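Local coordinates for probable transcriptional regulator, ArsR family protein (Rhodococcus sp. RHA1, PDB 3F6O) that probably binds DNA as a transcriptional regulator of the ArsR family, through a winged helix-turn-helix domain in a two-subunit assembly, at residues Pro18-Val23 with Ile52-Asp57; Ala32-Leu37 with Ser47-Ile52; Trp60-Lys65 with Ala73-Pro78. All coordinates share one frame; numbering follows the deposited sequence.

Contact 1 (Pro18-Val23 with Ile52-Asp57)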
loop_
_atom_site.group_PDB
_atom_site.type_symbol
_atom_site.label_atom_id
_atom_site.label_comp_id
_atom_site.label_asym_id
_atom_site.label_seq_id
_atom_site.Cartn_x
_atom_site.Cartn_y
_atom_site.Cartn_z
ATOM N N PRO A 18 6.998 5.893 6.276
ATOM C CA PRO A 18 7.150 5.323 7.607
ATOM C C PRO A 18 6.603 6.204 8.749
ATOM O O PRO A 18 6.158 5.664 9.785
ATOM C CB PRO A 18 8.689 5.151 7.745
ATOM C CG PRO A 18 9.267 6.194 6.841
ATOM C CD PRO A 18 8.304 6.274 5.672
ATOM N N THR A 19 6.659 7.524 8.586
ATOM C CA THR A 19 6.064 8.436 9.564
ATOM C C THR A 19 4.551 8.217 9.651
ATOM O O THR A 19 3.967 8.125 10.753
ATOM C CB THR A 19 6.330 9.919 9.234
ATOM O OG1 THR A 19 7.742 10.149 9.176
ATOM C CG2 THR A 19 5.728 10.819 10.342
ATOM N N ARG A 20 3.918 8.159 8.482
ATOM C CA ARG A 20 2.480 7.937 8.420
ATOM C C ARG A 20 2.101 6.582 8.997
ATOM O O ARG A 20 1.127 6.487 9.732
ATOM C CB ARG A 20 1.961 8.116 6.993
ATOM C CG ARG A 20 2.097 9.565 6.523
ATOM C CD ARG A 20 1.286 9.800 5.259
ATOM N NE ARG A 20 1.793 9.160 4.027
ATOM C CZ ARG A 20 2.516 9.759 3.073
ATOM N NH1 ARG A 20 2.979 11.002 3.252
ATOM N NH2 ARG A 20 2.812 9.108 1.936
ATOM N N ARG A 21 2.861 5.527 8.670
ATOM C CA ARG A 21 2.577 4.204 9.268
ATOM C C ARG A 21 2.715 4.255 10.792
ATOM O O ARG A 21 1.891 3.663 11.502
ATOM C CB ARG A 21 3.453 3.086 8.677
ATOM C CG ARG A 21 3.120 2.720 7.212
ATOM C CD ARG A 21 3.787 1.396 6.781
ATOM N NE ARG A 21 5.208 1.355 7.160
ATOM C CZ ARG A 21 6.184 1.842 6.411
ATOM N NH1 ARG A 21 5.899 2.372 5.226
ATOM N NH2 ARG A 21 7.456 1.774 6.819
ATOM N N ALA A 22 3.721 4.987 11.293
ATOM C CA ALA A 22 3.928 5.139 12.750
ATOM C C ALA A 22 2.784 5.877 13.454
ATOM O O ALA A 22 2.354 5.540 14.588
ATOM C CB ALA A 22 5.250 5.852 13.025
ATOM N N VAL A 23 2.319 6.930 12.806
ATOM C CA VAL A 23 1.165 7.681 13.310
ATOM C C VAL A 23 -0.055 6.792 13.351
ATOM O O VAL A 23 -0.794 6.827 14.334
ATOM C CB VAL A 23 0.894 8.901 12.432
ATOM C CG1 VAL A 23 -0.488 9.511 12.744
ATOM C CG2 VAL A 23 2.034 9.971 12.569
ATOM N N ILE A 52 -0.050 14.447 8.272
ATOM C CA ILE A 52 -1.389 14.465 8.840
ATOM C C ILE A 52 -2.457 14.742 7.737
ATOM O O ILE A 52 -3.475 14.047 7.623
ATOM C CB ILE A 52 -1.464 15.526 9.970
ATOM C CG1 ILE A 52 -0.589 15.090 11.166
ATOM C CG2 ILE A 52 -2.920 15.768 10.411
ATOM C CD1 ILE A 52 -1.042 13.777 11.860
ATOM N N HIS A 53 -2.203 15.763 6.925
ATOM C CA HIS A 53 -3.138 16.132 5.864
ATOM C C HIS A 53 -3.309 15.012 4.839
ATOM O O HIS A 53 -4.412 14.746 4.362
ATOM C CB HIS A 53 -2.681 17.424 5.177
ATOM C CG HIS A 53 -2.882 18.640 6.026
ATOM N ND1 HIS A 53 -1.931 19.632 6.145
ATOM C CD2 HIS A 53 -3.915 19.011 6.824
ATOM C CE1 HIS A 53 -2.368 20.568 6.971
ATOM N NE2 HIS A 53 -3.569 20.217 7.397
ATOM N N PHE A 54 -2.205 14.355 4.507
ATOM C CA PHE A 54 -2.256 13.263 3.542
ATOM C C PHE A 54 -3.098 12.124 4.115
ATOM O O PHE A 54 -3.940 11.551 3.411
ATOM C CB PHE A 54 -0.843 12.796 3.149
ATOM C CG PHE A 54 -0.834 11.955 1.903
ATOM C CD1 PHE A 54 -0.435 12.493 0.692
ATOM C CD2 PHE A 54 -1.300 10.645 1.922
ATOM C CE1 PHE A 54 -0.461 11.709 -0.466
ATOM C CE2 PHE A 54 -1.334 9.867 0.760
ATOM C CZ PHE A 54 -0.935 10.396 -0.412
ATOM N N LEU A 55 -2.884 11.807 5.405
ATOM C CA LEU A 55 -3.679 10.781 6.113
ATOM C C LEU A 55 -5.179 11.110 6.118
ATOM O O LEU A 55 -6.032 10.239 5.903
ATOM C CB LEU A 55 -3.177 10.591 7.573
ATOM C CG LEU A 55 -1.873 9.759 7.702
ATOM C CD1 LEU A 55 -1.417 9.632 9.184
ATOM C CD2 LEU A 55 -2.053 8.358 7.052
ATOM N N GLU A 56 -5.504 12.374 6.337
ATOM C CA GLU A 56 -6.908 12.759 6.354
ATOM C C GLU A 56 -7.501 12.707 4.934
ATOM O O GLU A 56 -8.565 12.133 4.732
ATOM C CB GLU A 56 -7.137 14.124 7.022
ATOM C CG GLU A 56 -8.667 14.319 7.308
ATOM C CD GLU A 56 -9.015 15.422 8.316
ATOM O OE1 GLU A 56 -8.155 16.306 8.591
ATOM O OE2 GLU A 56 -10.187 15.390 8.815
ATOM N N ASP A 57 -6.789 13.268 3.968
ATOM C CA ASP A 57 -7.277 13.303 2.588
ATOM C C ASP A 57 -7.487 11.920 2.010
ATOM O O ASP A 57 -8.427 11.703 1.274
ATOM C CB ASP A 57 -6.344 14.110 1.685
ATOM C CG ASP A 57 -6.433 15.597 1.948
ATOM O OD1 ASP A 57 -7.433 16.061 2.540
ATOM O OD2 ASP A 57 -5.485 16.305 1.565
#
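The guanidinium of Arg20 lies flat on the ring of Phe54 while three further groups grip its nitrogens. NE donates to the backbone O of Ala14, NH2 to the backbone O of Gln13, and NH1 makes a weak bond to ND1 of His51. This is the core of a winged helix-turn-helix domain of the ArsR type, where helix 18-28 packs on helix 45-57, the second helix of the helix-turn-helix, which in this family is the one expected to read DNA. The two short segments cross at -67° with their axes 10.4 Å apart, and Arg20 and Leu55 bring the backbones nearest each other.

The Arg20 chain leaves beside its own backbone N and turns at chi3 (-70°), which carries the planar group round to the Phe54 face. There the planes are 15° apart, and Arg20 CZ sits 4.4 Å from the centroid of the Phe54 ring, over the face but offset toward the rim: a cation-pi stack. With carbonyls of helix 5-15 taking its N-H groups and a ring on one face, the charge is held in rotation as well as in position, so helices 5-15, 18-28 and 45-57 meet at this one side chain. Phe54 itself also touches Gln13 and Ala14.

The aliphatic part of Arg20 lies obliquely across Leu55, with Arg20 CD 4.0 Å from Leu55 CG and Arg20 CB near the CD2 branch. One turn on, at Val23, the contact is wholly apolar. Here the CD1 branch of Leu55 meets CG1 of Val23. Ile52 joins more loosely, its CD1 4.4 Å from Val23 CG1, whereas Leu55 CD1 reaches that same Val23 CG1 at 3.7 Å.

Contact 2 (Ala32-Leu37 with Ser47-Ile52)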
loop_
_atom_site.group_PDB
_atom_site.type_symbol
_atom_site.label_atom_id
_atom_site.label_comp_id
_atom_site.label_asym_id
_atom_site.label_seq_id
_atom_site.Cartn_x
_atom_site.Cartn_y
_atom_site.Cartn_z
ATOM N N ALA A 32 -5.600 11.090 19.684
ATOM C CA ALA A 32 -4.468 11.898 20.125
ATOM C C ALA A 32 -4.514 13.254 19.436
ATOM O O ALA A 32 -5.157 13.410 18.391
ATOM C CB ALA A 32 -3.137 11.166 19.794
ATOM N N THR A 33 -3.843 14.242 20.016
ATOM C CA THR A 33 -3.677 15.538 19.375
ATOM C C THR A 33 -2.468 15.495 18.425
ATOM O O THR A 33 -1.596 14.645 18.567
ATOM C CB THR A 33 -3.428 16.666 20.395
ATOM O OG1 THR A 33 -2.170 16.453 21.050
ATOM C CG2 THR A 33 -4.553 16.725 21.425
ATOM N N VAL A 34 -2.434 16.397 17.455
ATOM C CA VAL A 34 -1.266 16.535 16.578
ATOM C C VAL A 34 0.042 16.729 17.372
ATOM O O VAL A 34 1.063 16.125 17.042
ATOM C CB VAL A 34 -1.483 17.687 15.551
ATOM C CG1 VAL A 34 -0.157 18.091 14.864
ATOM C CG2 VAL A 34 -2.554 17.294 14.523
ATOM N N SER A 35 0.014 17.551 18.432
ATOM C CA SER A 35 1.255 17.866 19.158
ATOM C C SER A 35 1.800 16.612 19.828
ATOM O O SER A 35 2.999 16.373 19.875
ATOM C CB SER A 35 1.034 18.994 20.158
ATOM O OG SER A 35 0.586 18.447 21.383
ATOM N N GLU A 36 0.896 15.772 20.299
ATOM C CA GLU A 36 1.238 14.489 20.860
ATOM C C GLU A 36 1.844 13.559 19.791
ATOM O O GLU A 36 2.913 12.952 20.006
ATOM C CB GLU A 36 -0.060 13.937 21.420
ATOM C CG GLU A 36 0.043 12.803 22.272
ATOM C CD GLU A 36 -1.321 12.381 22.831
ATOM O OE1 GLU A 36 -2.349 13.176 22.842
ATOM O OE2 GLU A 36 -1.326 11.223 23.280
ATOM N N LEU A 37 1.180 13.477 18.630
ATOM C CA LEU A 37 1.620 12.625 17.521
ATOM C C LEU A 37 2.973 13.022 16.947
ATOM O O LEU A 37 3.734 12.157 16.532
ATOM C CB LEU A 37 0.559 12.573 16.400
ATOM C CG LEU A 37 -0.797 11.961 16.774
ATOM C CD1 LEU A 37 -1.854 12.199 15.652
ATOM C CD2 LEU A 37 -0.652 10.445 17.085
ATOM N N SER A 47 6.244 20.159 7.977
ATOM C CA SER A 47 6.516 18.874 7.332
ATOM C C SER A 47 5.654 17.757 7.924
ATOM O O SER A 47 5.167 16.892 7.196
ATOM C CB SER A 47 7.990 18.494 7.430
ATOM O OG SER A 47 8.787 19.490 6.801
ATOM N N PHE A 48 5.452 17.806 9.235
ATOM C CA PHE A 48 4.586 16.819 9.893
ATOM C C PHE A 48 3.129 16.988 9.483
ATOM O O PHE A 48 2.433 16.005 9.234
ATOM C CB PHE A 48 4.715 16.857 11.410
ATOM C CG PHE A 48 3.961 15.724 12.106
ATOM C CD1 PHE A 48 4.401 14.398 12.004
ATOM C CD2 PHE A 48 2.816 15.993 12.836
ATOM C CE1 PHE A 48 3.693 13.332 12.657
ATOM C CE2 PHE A 48 2.103 14.951 13.484
ATOM C CZ PHE A 48 2.562 13.625 13.395
ATOM N N MET A 49 2.688 18.237 9.395
ATOM C CA MET A 49 1.340 18.546 8.936
ATOM C C MET A 49 1.035 18.010 7.536
ATOM O O MET A 49 -0.093 17.653 7.246
ATOM C CB MET A 49 1.045 20.048 9.062
ATOM C CG MET A 49 0.858 20.555 10.523
ATOM S SD MET A 49 -0.295 19.598 11.535
ATOM C CE MET A 49 -1.763 19.624 10.529
ATOM N N LYS A 50 2.044 17.940 6.677
ATOM C CA LYS A 50 1.880 17.317 5.352
ATOM C C LYS A 50 1.463 15.848 5.477
ATOM O O LYS A 50 0.594 15.375 4.747
ATOM C CB LYS A 50 3.172 17.444 4.542
ATOM C CG LYS A 50 3.181 18.653 3.651
ATOM C CD LYS A 50 4.531 19.320 3.622
ATOM C CE LYS A 50 5.505 18.666 2.693
ATOM N NZ LYS A 50 6.618 19.659 2.470
ATOM N N HIS A 51 2.050 15.152 6.435
ATOM C CA HIS A 51 1.659 13.755 6.697
ATOM C C HIS A 51 0.252 13.625 7.286
ATOM O O HIS A 51 -0.544 12.796 6.856
ATOM C CB HIS A 51 2.688 13.071 7.594
ATOM C CG HIS A 51 4.027 12.937 6.952
ATOM N ND1 HIS A 51 4.195 12.316 5.738
ATOM C CD2 HIS A 51 5.256 13.356 7.336
ATOM C CE1 HIS A 51 5.476 12.348 5.400
ATOM N NE2 HIS A 51 6.141 12.971 6.357
ATOM N N ILE A 52 -0.050 14.447 8.272
ATOM C CA ILE A 52 -1.389 14.465 8.840
ATOM C C ILE A 52 -2.457 14.742 7.737
ATOM O O ILE A 52 -3.475 14.047 7.623
ATOM C CB ILE A 52 -1.464 15.526 9.970
ATOM C CG1 ILE A 52 -0.589 15.090 11.166
ATOM C CG2 ILE A 52 -2.920 15.768 10.411
ATOM C CD1 ILE A 52 -1.042 13.777 11.860
#
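Val34 and Leu37 carry the first segment's side of the contact, against Phe48, Met49 and Ile52 of helix 45-57. In sequence order, Thr33 comes first, as the N-cap of the short helix 34-38. This helix, a turn and helix 45-57 make up the helix-turn-helix.

Val34 pushes its CG1 branch between Met49 and Phe48. Val34 CG1 lies 3.7 Å from Met49 SD, the two side chains crossing at about a right angle. Bends at chi2 (-50°) and chi3 (-55°) fold the Met49 chain back so that its sulfur reaches the valine. On the Phe48 side, CE2 is 4.1 Å from Val34 CG1 and also close to the Val34 carbonyl. Glu36 completes the cap: its N donates to Thr33 OG1 at 3.2 Å, and the weak return bond from Thr33 N to Glu36 OE1 makes a capping box. Leu37 then meets the end of the same ring, its CB 3.8 Å from Phe48 CZ, while its CD1 stands 4.2 Å from Ile52 CD1.

Beyond the segments, Val34 and Leu37 also rest on Cys72 of strand 69-74, and Phe48 on Val23. No hydrogen bond links the two segments, so their mutual placement here depends on the shape and fit of apolar side chains.

Contact 3 (Trp60-Lys65 with Ala73-Pro78)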
loop_
_atom_site.group_PDB
_atom_site.type_symbol
_atom_site.label_atom_id
_atom_site.label_comp_id
_atom_site.label_asym_id
_atom_site.label_seq_id
_atom_site.Cartn_x
_atom_site.Cartn_y
_atom_site.Cartn_z
ATOM N N TRP A 60 -7.615 7.791 5.986
ATOM C CA TRP A 60 -7.051 6.970 7.091
ATOM C C TRP A 60 -7.363 7.540 8.482
ATOM O O TRP A 60 -7.441 6.787 9.451
ATOM C CB TRP A 60 -5.515 6.821 6.936
ATOM C CG TRP A 60 -5.125 5.763 5.958
ATOM C CD1 TRP A 60 -4.694 5.944 4.683
ATOM C CD2 TRP A 60 -5.183 4.345 6.167
ATOM N NE1 TRP A 60 -4.445 4.712 4.084
ATOM C CE2 TRP A 60 -4.753 3.723 4.979
ATOM C CE3 TRP A 60 -5.545 3.539 7.261
ATOM C CZ2 TRP A 60 -4.661 2.328 4.849
ATOM C CZ3 TRP A 60 -5.445 2.157 7.124
ATOM C CH2 TRP A 60 -5.036 1.574 5.928
ATOM N N ILE A 61 -7.486 8.864 8.594
ATOM C CA ILE A 61 -7.793 9.506 9.877
ATOM C C ILE A 61 -8.849 10.598 9.691
ATOM O O ILE A 61 -9.081 11.053 8.568
ATOM C CB ILE A 61 -6.537 10.121 10.620
ATOM C CG1 ILE A 61 -6.077 11.419 9.920
ATOM C CG2 ILE A 61 -5.411 9.063 10.776
ATOM C CD1 ILE A 61 -4.862 12.151 10.543
ATOM N N ARG A 62 -9.461 11.008 10.809
ATOM C CA ARG A 62 -10.250 12.223 10.873
ATOM C C ARG A 62 -9.632 13.120 11.912
ATOM O O ARG A 62 -9.169 12.648 12.957
ATOM C CB ARG A 62 -11.658 11.931 11.377
ATOM C CG ARG A 62 -12.565 11.215 10.433
ATOM C CD ARG A 62 -13.984 11.435 10.930
ATOM N NE ARG A 62 -14.908 10.458 10.383
ATOM C CZ ARG A 62 -16.211 10.673 10.218
ATOM N NH1 ARG A 62 -16.968 9.707 9.699
ATOM N NH2 ARG A 62 -16.750 11.849 10.556
ATOM N N THR A 63 -9.639 14.421 11.636
ATOM C CA THR A 63 -9.134 15.388 12.583
ATOM C C THR A 63 -10.156 16.487 12.788
ATOM O O THR A 63 -11.030 16.717 11.933
ATOM C CB THR A 63 -7.793 16.014 12.181
ATOM O OG1 THR A 63 -7.980 16.949 11.113
ATOM C CG2 THR A 63 -6.762 14.932 11.765
ATOM N N HIS A 64 -10.011 17.166 13.915
ATOM C CA HIS A 64 -10.863 18.290 14.271
ATOM C C HIS A 64 -10.070 19.327 15.043
ATOM O O HIS A 64 -9.379 19.003 16.011
ATOM C CB HIS A 64 -12.103 17.846 15.047
ATOM C CG HIS A 64 -12.944 18.999 15.511
ATOM N ND1 HIS A 64 -13.814 19.667 14.678
ATOM C CD2 HIS A 64 -13.001 19.637 16.703
ATOM C CE1 HIS A 64 -14.393 20.651 15.343
ATOM N NE2 HIS A 64 -13.922 20.649 16.575
ATOM N N LYS A 65 -10.147 20.573 14.576
ATOM C CA LYS A 65 -9.454 21.675 15.231
ATOM C C LYS A 65 -10.409 22.491 16.086
ATOM O O LYS A 65 -11.498 22.880 15.640
ATOM C CB LYS A 65 -8.775 22.586 14.206
ATOM C CG LYS A 65 -7.972 23.743 14.811
ATOM C CD LYS A 65 -7.703 24.871 13.800
ATOM C CE LYS A 65 -8.991 25.577 13.374
ATOM N NZ LYS A 65 -9.663 26.275 14.531
ATOM N N ALA A 73 -8.248 10.968 15.017
ATOM C CA ALA A 73 -8.660 9.595 15.272
ATOM C C ALA A 73 -8.571 8.764 13.998
ATOM O O ALA A 73 -8.823 9.262 12.899
ATOM C CB ALA A 73 -10.093 9.551 15.810
ATOM N N ILE A 74 -8.275 7.485 14.170
ATOM C CA ILE A 74 -8.136 6.574 13.053
ATOM C C ILE A 74 -9.505 6.239 12.474
ATOM O O ILE A 74 -10.534 6.275 13.188
ATOM C CB ILE A 74 -7.311 5.299 13.460
ATOM C CG1 ILE A 74 -6.649 4.673 12.229
ATOM C CG2 ILE A 74 -8.153 4.326 14.323
ATOM C CD1 ILE A 74 -5.681 3.541 12.559
ATOM N N GLU A 75 -9.519 5.969 11.170
ATOM C CA GLU A 75 -10.697 5.504 10.473
ATOM C C GLU A 75 -10.486 4.061 10.082
ATOM O O GLU A 75 -9.366 3.658 9.793
ATOM C CB GLU A 75 -10.905 6.330 9.212
ATOM C CG GLU A 75 -11.507 7.681 9.469
ATOM C CD GLU A 75 -12.932 7.552 10.000
ATOM O OE1 GLU A 75 -13.794 7.105 9.235
ATOM O OE2 GLU A 75 -13.181 7.859 11.179
ATOM N N LYS A 76 -11.566 3.291 10.018
ATOM C CA LYS A 76 -11.417 1.872 9.736
ATOM C C LYS A 76 -11.608 1.525 8.266
ATOM O O LYS A 76 -11.094 0.524 7.819
ATOM C CB LYS A 76 -12.367 1.027 10.584
ATOM C CG LYS A 76 -11.985 0.895 12.052
ATOM C CD LYS A 76 -10.493 1.111 12.312
ATOM C CE LYS A 76 -10.181 1.060 13.791
ATOM N NZ LYS A 76 -8.707 1.190 13.927
ATOM N N GLU A 77 -12.308 2.363 7.508
ATOM C CA GLU A 77 -12.615 2.025 6.107
ATOM C C GLU A 77 -11.393 1.665 5.245
ATOM O O GLU A 77 -11.422 0.630 4.546
ATOM C CB GLU A 77 -13.436 3.121 5.427
ATOM C CG GLU A 77 -14.899 3.177 5.883
ATOM C CD GLU A 77 -15.060 3.540 7.368
ATOM O OE1 GLU A 77 -14.342 4.471 7.880
ATOM O OE2 GLU A 77 -15.904 2.856 8.015
ATOM N N PRO A 78 -10.316 2.489 5.289
ATOM C CA PRO A 78 -9.168 2.088 4.453
ATOM C C PRO A 78 -8.587 0.707 4.806
ATOM O O PRO A 78 -8.076 0.020 3.927
ATOM C CB PRO A 78 -8.160 3.225 4.674
ATOM C CG PRO A 78 -9.045 4.433 5.044
ATOM C CD PRO A 78 -10.066 3.781 5.962
#
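Trp60 O accepts from Glu75 N at 2.8 Å, the first of three backbone bonds that tie these segments together. The donor stands 41° out of the carbonyl plane; this bond lies beyond the last strand pair, on the way to helix 77-94. The regular part lies next to it: Arg62 and Ala73 are an antiparallel hydrogen-bonded pair, Arg62 N giving to Ala73 O and Ala73 N giving to Arg62 O, each at 2.8 Å and nearly straight. Ala73 O also receives a CA-H contact from Ile61, whose CA is 3.2 Å away. Ile61 and Ile74 form the adjoining non-hydrogen-bonded pair. In contrast, Glu75 O is buried here and has no partner in the model.

On the side of the hairpin carrying Arg62 and Ala73, Arg62 NE and Glu75 OE2, 3.2 Å apart, form a salt bridge whose hydrogen bond is weak, bent to 135°. The carboxylate comes to the edge of the guanidinium, the two planes being 56° apart. A bend at chi2 turns the Glu75 carboxylate back toward Arg62.

Trp60 sends its indole the other way, into the interior, where NE1 is satisfied by Ile11 O. Pro78 lies over the ring face in a CH-pi contact, Pro78 CB 3.4 Å from the centroid of the Trp60 six-membered ring. Ile61 packs on Leu24, Ile52 and Leu55. Strands 61-66 and 69-74 form the beta hairpin that is the wing of a winged helix-turn-helix, and this contact sits at its base, where the chain runs into helix 77-94.

Contacts 1 and 2 are both buried and both use helix 45-57, which packs on helix 18-28 in contact 1 and on helix 34-38 in contact 2; Ile52 belongs to both. Contact 3 is only partly buried and lies at the base of the hairpin. Its chemistry differs accordingly: backbone hydrogen bonds and a surface salt bridge, with Pro78 on the Trp60 ring at the buried end, against apolar packing in contact 2 and a single stacked charge amid apolar groups in contact 1. The three are joined by direct touches. Val23 CG2 packs 3.7 Å from Phe48 CE1 between contacts 1 and 2, and Glu56 OE1 lies 2.6 Å from Thr63 OG1, a probable hydrogen bond between contacts 1 and 3.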